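EAL domain protein (Vibrio cholerae serotype O1, PDB 6IJ2) degrades the cyclic dinucleotide messengers c-di-GMP and cGAMP as a standalone EAL-domain phosphodiesterase. Local coordinates at residues A221-A224 / W225-A229; S61-N64 / E65-Y69. The protein carries 1 engineered substitution. One frame throughout, in Å; residues are numbered along the deposited sequence.

Contact 1 of 2, residues A221-A224 / W225-A229; sequences AEFA and WLKAA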
loop_
_atom_site.group_PDB
_atom_site.type_symbol
_atom_site.label_atom_id
_atom_site.label_comp_id
_atom_site.label_asym_id
_atom_site.label_seq_id
_atom_site.Cartn_x
_atom_site.Cartn_y
_atom_site.Cartn_z
ATOM N N ALA A 221 -12.054 17.617 -16.202
ATOM C CA ALA A 221 -11.857 18.233 -14.893
ATOM C C ALA A 221 -10.731 17.555 -14.124
ATOM O O ALA A 221 -9.950 18.225 -13.434
ATOM C CB ALA A 221 -13.156 18.187 -14.087
ATOM N N GLU A 222 -10.653 16.220 -14.207
ATOM C CA GLU A 222 -9.535 15.495 -13.608
ATOM C C GLU A 222 -8.218 15.908 -14.252
ATOM O O GLU A 222 -7.245 16.224 -13.557
ATOM C CB GLU A 222 -9.748 13.983 -13.761
ATOM C CG GLU A 222 -10.841 13.408 -12.865
ATOM C CD GLU A 222 -11.252 12.011 -13.303
ATOM O OE1 GLU A 222 -10.733 11.552 -14.335
ATOM O OE2 GLU A 222 -12.095 11.380 -12.628
ATOM N N PHE A 223 -8.173 15.899 -15.587
ATOM C CA PHE A 223 -6.956 16.264 -16.312
ATOM C C PHE A 223 -6.479 17.650 -15.908
ATOM O O PHE A 223 -5.287 17.857 -15.643
ATOM C CB PHE A 223 -7.212 16.197 -17.823
ATOM C CG PHE A 223 -6.455 17.228 -18.628
ATOM C CD1 PHE A 223 -5.154 16.989 -19.032
ATOM C CD2 PHE A 223 -7.053 18.423 -19.003
ATOM C CE1 PHE A 223 -4.459 17.928 -19.795
ATOM C CE2 PHE A 223 -6.366 19.359 -19.755
ATOM C CZ PHE A 223 -5.066 19.113 -20.145
ATOM N N ALA A 224 -7.406 18.609 -15.828
ATOM C CA ALA A 224 -6.996 19.992 -15.601
ATOM C C ALA A 224 -6.467 20.178 -14.187
ATOM O O ALA A 224 -5.512 20.940 -13.967
ATOM C CB ALA A 224 -8.164 20.946 -15.865
ATOM N N TRP A 225 -7.083 19.504 -13.214
ATOM C CA TRP A 225 -6.572 19.569 -11.853
ATOM C C TRP A 225 -5.174 18.968 -11.785
ATOM O O TRP A 225 -4.254 19.563 -11.209
ATOM C CB TRP A 225 -7.538 18.863 -10.881
ATOM C CG TRP A 225 -7.192 19.194 -9.486
ATOM C CD1 TRP A 225 -7.740 20.194 -8.713
ATOM C CD2 TRP A 225 -6.180 18.582 -8.687
ATOM N NE1 TRP A 225 -7.121 20.239 -7.511
ATOM C CE2 TRP A 225 -6.165 19.259 -7.454
ATOM C CE3 TRP A 225 -5.284 17.526 -8.891
ATOM C CZ2 TRP A 225 -5.292 18.916 -6.421
ATOM C CZ3 TRP A 225 -4.413 17.186 -7.864
ATOM C CH2 TRP A 225 -4.425 17.879 -6.646
ATOM N N LEU A 226 -4.993 17.791 -12.398
ATOM C CA LEU A 226 -3.705 17.103 -12.341
ATOM C C LEU A 226 -2.618 17.898 -13.057
ATOM O O LEU A 226 -1.476 17.966 -12.584
ATOM C CB LEU A 226 -3.843 15.708 -12.957
ATOM C CG LEU A 226 -4.721 14.773 -12.120
ATOM C CD1 LEU A 226 -5.150 13.601 -12.987
ATOM C CD2 LEU A 226 -3.944 14.317 -10.895
ATOM N N LYS A 227 -2.973 18.542 -14.163
ATOM C CA LYS A 227 -1.990 19.350 -14.888
ATOM C C LYS A 227 -1.544 20.530 -14.038
ATOM O O LYS A 227 -0.352 20.865 -13.992
ATOM C CB LYS A 227 -2.571 19.835 -16.211
ATOM C CG LYS A 227 -1.556 20.585 -17.098
ATOM C CD LYS A 227 -2.166 20.934 -18.451
ATOM C CE LYS A 227 -1.236 21.814 -19.287
ATOM N NZ LYS A 227 -1.268 23.225 -18.789
ATOM N N ALA A 228 -2.492 21.175 -13.355
ATOM C CA ALA A 228 -2.128 22.301 -12.503
ATOM C C ALA A 228 -1.268 21.847 -11.331
ATOM O O ALA A 228 -0.362 22.576 -10.903
ATOM C CB ALA A 228 -3.386 23.005 -11.993
ATOM N N ALA A 229 -1.513 20.635 -10.831
ATOM C CA ALA A 229 -0.763 20.116 -9.696
ATOM C C ALA A 229 0.663 19.720 -10.059
ATOM O O ALA A 229 1.478 19.512 -9.147
ATOM C CB ALA A 229 -1.506 18.922 -9.082
#
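Four backbone hydrogen bonds tie residues 221-224 to 225-229, each running from an amide to the carbonyl four residues earlier. The shortest joins K227 N to F223 O, 2.8 Å apart. L226 N meets E222 O at 3.0 Å and sits nearly in line with that carbonyl, with a C=O...N angle of 161°. At the two flanking bonds, W225 N to A221 O and A228 N to A224 O, both 3.1 Å, the amide lies well out of line with the carbonyl, tilted 33° from its plane in each case.

E222 is buried, and its carboxylate turns back from this turn of helix. OE1 accepts from E218 N, just before the helix begins, and OE2 takes N187 N while forming a salt bridge with R186, so the buried charge has partners.

The leucine packs over the backbone: L226 CG lies 3.2 Å from E222 O, with CD1 of the same leucine at 3.4 Å from that oxygen. F223 and K227 run side by side. With chi1 at -175°, the lysine chain extends beside the ring, bringing K227 CD to 3.8 Å from F223 CZ. The faces of the helix differ: F223 and L226 both meet M234 of strand 233-244, whereas W225 packs on Q195 and M198 of helix 192-207. This is the alpha-helix of the last beta-alpha-beta crossover, between strands 211-214 and 233-244, in the TIM-barrel-like fold of EAL domains.

Contact 2 of 2, residues S61-N64 / E65-Y69; sequences SRVN and EDNRY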
loop_
_atom_site.group_PDB
_atom_site.type_symbol
_atom_site.label_atom_id
_atom_site.label_comp_id
_atom_site.label_asym_id
_atom_site.label_seq_id
_atom_site.Cartn_x
_atom_site.Cartn_y
_atom_site.Cartn_z
ATOM N N SER A 61 -6.697 -15.331 -17.435
ATOM C CA SER A 61 -7.307 -16.396 -16.639
ATOM C C SER A 61 -6.765 -17.762 -17.025
ATOM O O SER A 61 -6.734 -18.678 -16.196
ATOM C CB SER A 61 -8.827 -16.381 -16.808
ATOM O OG SER A 61 -9.359 -15.103 -16.505
ATOM N N ARG A 62 -6.302 -17.910 -18.247
ATOM C CA ARG A 62 -5.798 -19.180 -18.691
ATOM C C ARG A 62 -4.395 -19.460 -18.278
ATOM O O ARG A 62 -3.922 -20.541 -18.441
ATOM C CB ARG A 62 -5.920 -19.292 -20.188
ATOM C CG ARG A 62 -7.276 -18.880 -20.707
ATOM C CD ARG A 62 -7.356 -18.854 -22.218
ATOM N NE ARG A 62 -8.639 -18.321 -22.658
ATOM C CZ ARG A 62 -9.620 -19.057 -23.162
ATOM N NH1 ARG A 62 -9.455 -20.362 -23.324
ATOM N NH2 ARG A 62 -10.763 -18.487 -23.514
ATOM N N VAL A 63 -3.725 -18.460 -17.737
ATOM C CA VAL A 63 -2.342 -18.603 -17.301
ATOM C C VAL A 63 -2.310 -19.335 -15.963
ATOM O O VAL A 63 -3.002 -18.953 -15.013
ATOM C CB VAL A 63 -1.665 -17.227 -17.199
ATOM C CG1 VAL A 63 -0.210 -17.379 -16.842
ATOM C CG2 VAL A 63 -1.815 -16.462 -18.509
ATOM N N ASN A 64 -1.505 -20.394 -15.888
ATOM C CA ASN A 64 -1.336 -21.124 -14.637
ATOM C C ASN A 64 0.147 -21.330 -14.349
ATOM O O ASN A 64 1.001 -20.774 -15.049
ATOM C CB ASN A 64 -2.082 -22.460 -14.686
ATOM C CG ASN A 64 -1.719 -23.292 -15.904
ATOM O OD1 ASN A 64 -0.596 -23.232 -16.401
ATOM N ND2 ASN A 64 -2.675 -24.080 -16.386
ATOM N N GLU A 65 0.460 -22.142 -13.336
ATOM C CA GLU A 65 1.842 -22.275 -12.882
ATOM C C GLU A 65 2.750 -22.856 -13.954
ATOM O O GLU A 65 3.938 -22.515 -14.011
ATOM C CB GLU A 65 1.905 -23.147 -11.629
ATOM C CG GLU A 65 1.167 -22.572 -10.437
ATOM C CD GLU A 65 1.799 -22.977 -9.121
ATOM O OE1 GLU A 65 1.976 -22.097 -8.249
ATOM O OE2 GLU A 65 2.129 -24.172 -8.958
ATOM N N ASP A 66 2.218 -23.727 -14.808
ATOM C CA ASP A 66 3.045 -24.441 -15.769
ATOM C C ASP A 66 3.334 -23.643 -17.032
ATOM O O ASP A 66 4.221 -24.036 -17.797
ATOM C CB ASP A 66 2.372 -25.763 -16.141
ATOM C CG ASP A 66 1.797 -26.474 -14.935
ATOM O OD1 ASP A 66 2.504 -26.582 -13.911
ATOM O OD2 ASP A 66 0.629 -26.908 -15.007
ATOM N N ASN A 67 2.623 -22.539 -17.275
ATOM C CA ASN A 67 2.828 -21.769 -18.493
ATOM C C ASN A 67 3.127 -20.294 -18.250
ATOM O O ASN A 67 3.253 -19.544 -19.225
ATOM C CB ASN A 67 1.609 -21.904 -19.432
ATOM C CG ASN A 67 0.329 -21.283 -18.862
ATOM O OD1 ASN A 67 0.361 -20.470 -17.943
ATOM N ND2 ASN A 67 -0.808 -21.664 -19.435
ATOM N N ARG A 68 3.249 -19.864 -16.989
ATOM C CA ARG A 68 3.435 -18.448 -16.678
ATOM C C ARG A 68 4.677 -17.887 -17.355
ATOM O O ARG A 68 4.647 -16.788 -17.924
ATOM C CB ARG A 68 3.527 -18.247 -15.164
ATOM C CG ARG A 68 2.201 -17.965 -14.486
ATOM C CD ARG A 68 2.312 -18.026 -12.976
ATOM N NE ARG A 68 3.095 -19.180 -12.551
ATOM C CZ ARG A 68 3.159 -19.624 -11.300
ATOM N NH1 ARG A 68 2.481 -19.007 -10.341
ATOM N NH2 ARG A 68 3.904 -20.681 -11.006
ATOM N N TYR A 69 5.789 -18.620 -17.285
ATOM C CA TYR A 69 7.032 -18.119 -17.862
ATOM C C TYR A 69 6.935 -18.024 -19.378
ATOM O O TYR A 69 7.338 -17.016 -19.968
ATOM C CB TYR A 69 8.201 -19.007 -17.441
ATOM C CG TYR A 69 8.281 -19.207 -15.946
ATOM C CD1 TYR A 69 8.821 -18.227 -15.124
ATOM C CD2 TYR A 69 7.806 -20.372 -15.355
ATOM C CE1 TYR A 69 8.891 -18.404 -13.755
ATOM C CE2 TYR A 69 7.872 -20.558 -13.988
ATOM C CZ TYR A 69 8.416 -19.570 -13.192
ATOM O OH TYR A 69 8.482 -19.754 -11.830
#
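N64 and N67 clasp each other across a type I beta turn, N64-E65-D66-N67, that leads into helix 68-85. The turn bond runs from N67 N to N64 O at 3.3 Å, the amide standing above the carbonyl plane rather than in it. The N64 side chain adds a weak Asx turn: its chi1 of 53° swings CG between the backbone N and the carbonyl carbon, letting OD1 accept from D66 N at 3.3 Å.

N67 answers in the other direction. Its OD1 takes the amide of N64, with N64 N to N67 OD1 at 2.8 Å, the shortest hydrogen bond of the contact. Its ND2 donates to R62 O, a straight bond that is weak because the two atoms are 3.5 Å apart. One carboxamide thus offers both its acceptor and its donor to the 62-64 backbone. The two asparagine side chains cross at about a right angle, yet their amide planes differ by only 22°. Although N67 holds the N-cap position, its side chain makes no capping bond; it is spent on the incoming loop instead.

Farther out, the R62 guanidinium turns back to S58 O through NE. The R68 chain runs past N64 O, with CG 3.1 Å from it, and bends once at chi3 (-44°); its NH2 makes a long salt bridge, 3.7 Å, to E65 OE1. Beside these bonds is one aliphatic contact, V63 CG1 to R68 CG at 3.4 Å, and the same valine methyl also lies against a polar atom, with V63 CG1 3.3 Å from N67 OD1.

Overall arrangement
Both contacts are local, but they sit on opposite sides of the chain's centre, with their own centres about 39 Å apart and their nearest atoms about 27 Å apart. Contact 1 is partly buried and lies within a single helix, 220-229, so its polar bonds are regular backbone ones, while F223 and L226 pack on strand 233-244 and W225 on helix 192-207. Contact 2 lies at the surface, where a loop joins helices 56-60 and 68-85; there one backbone turn bond is joined by bonds from two asparagine side chains. Buried charge in contact 1 is paired outside its segments, whereas contact 2 joins E65 and R68 by one long salt bridge.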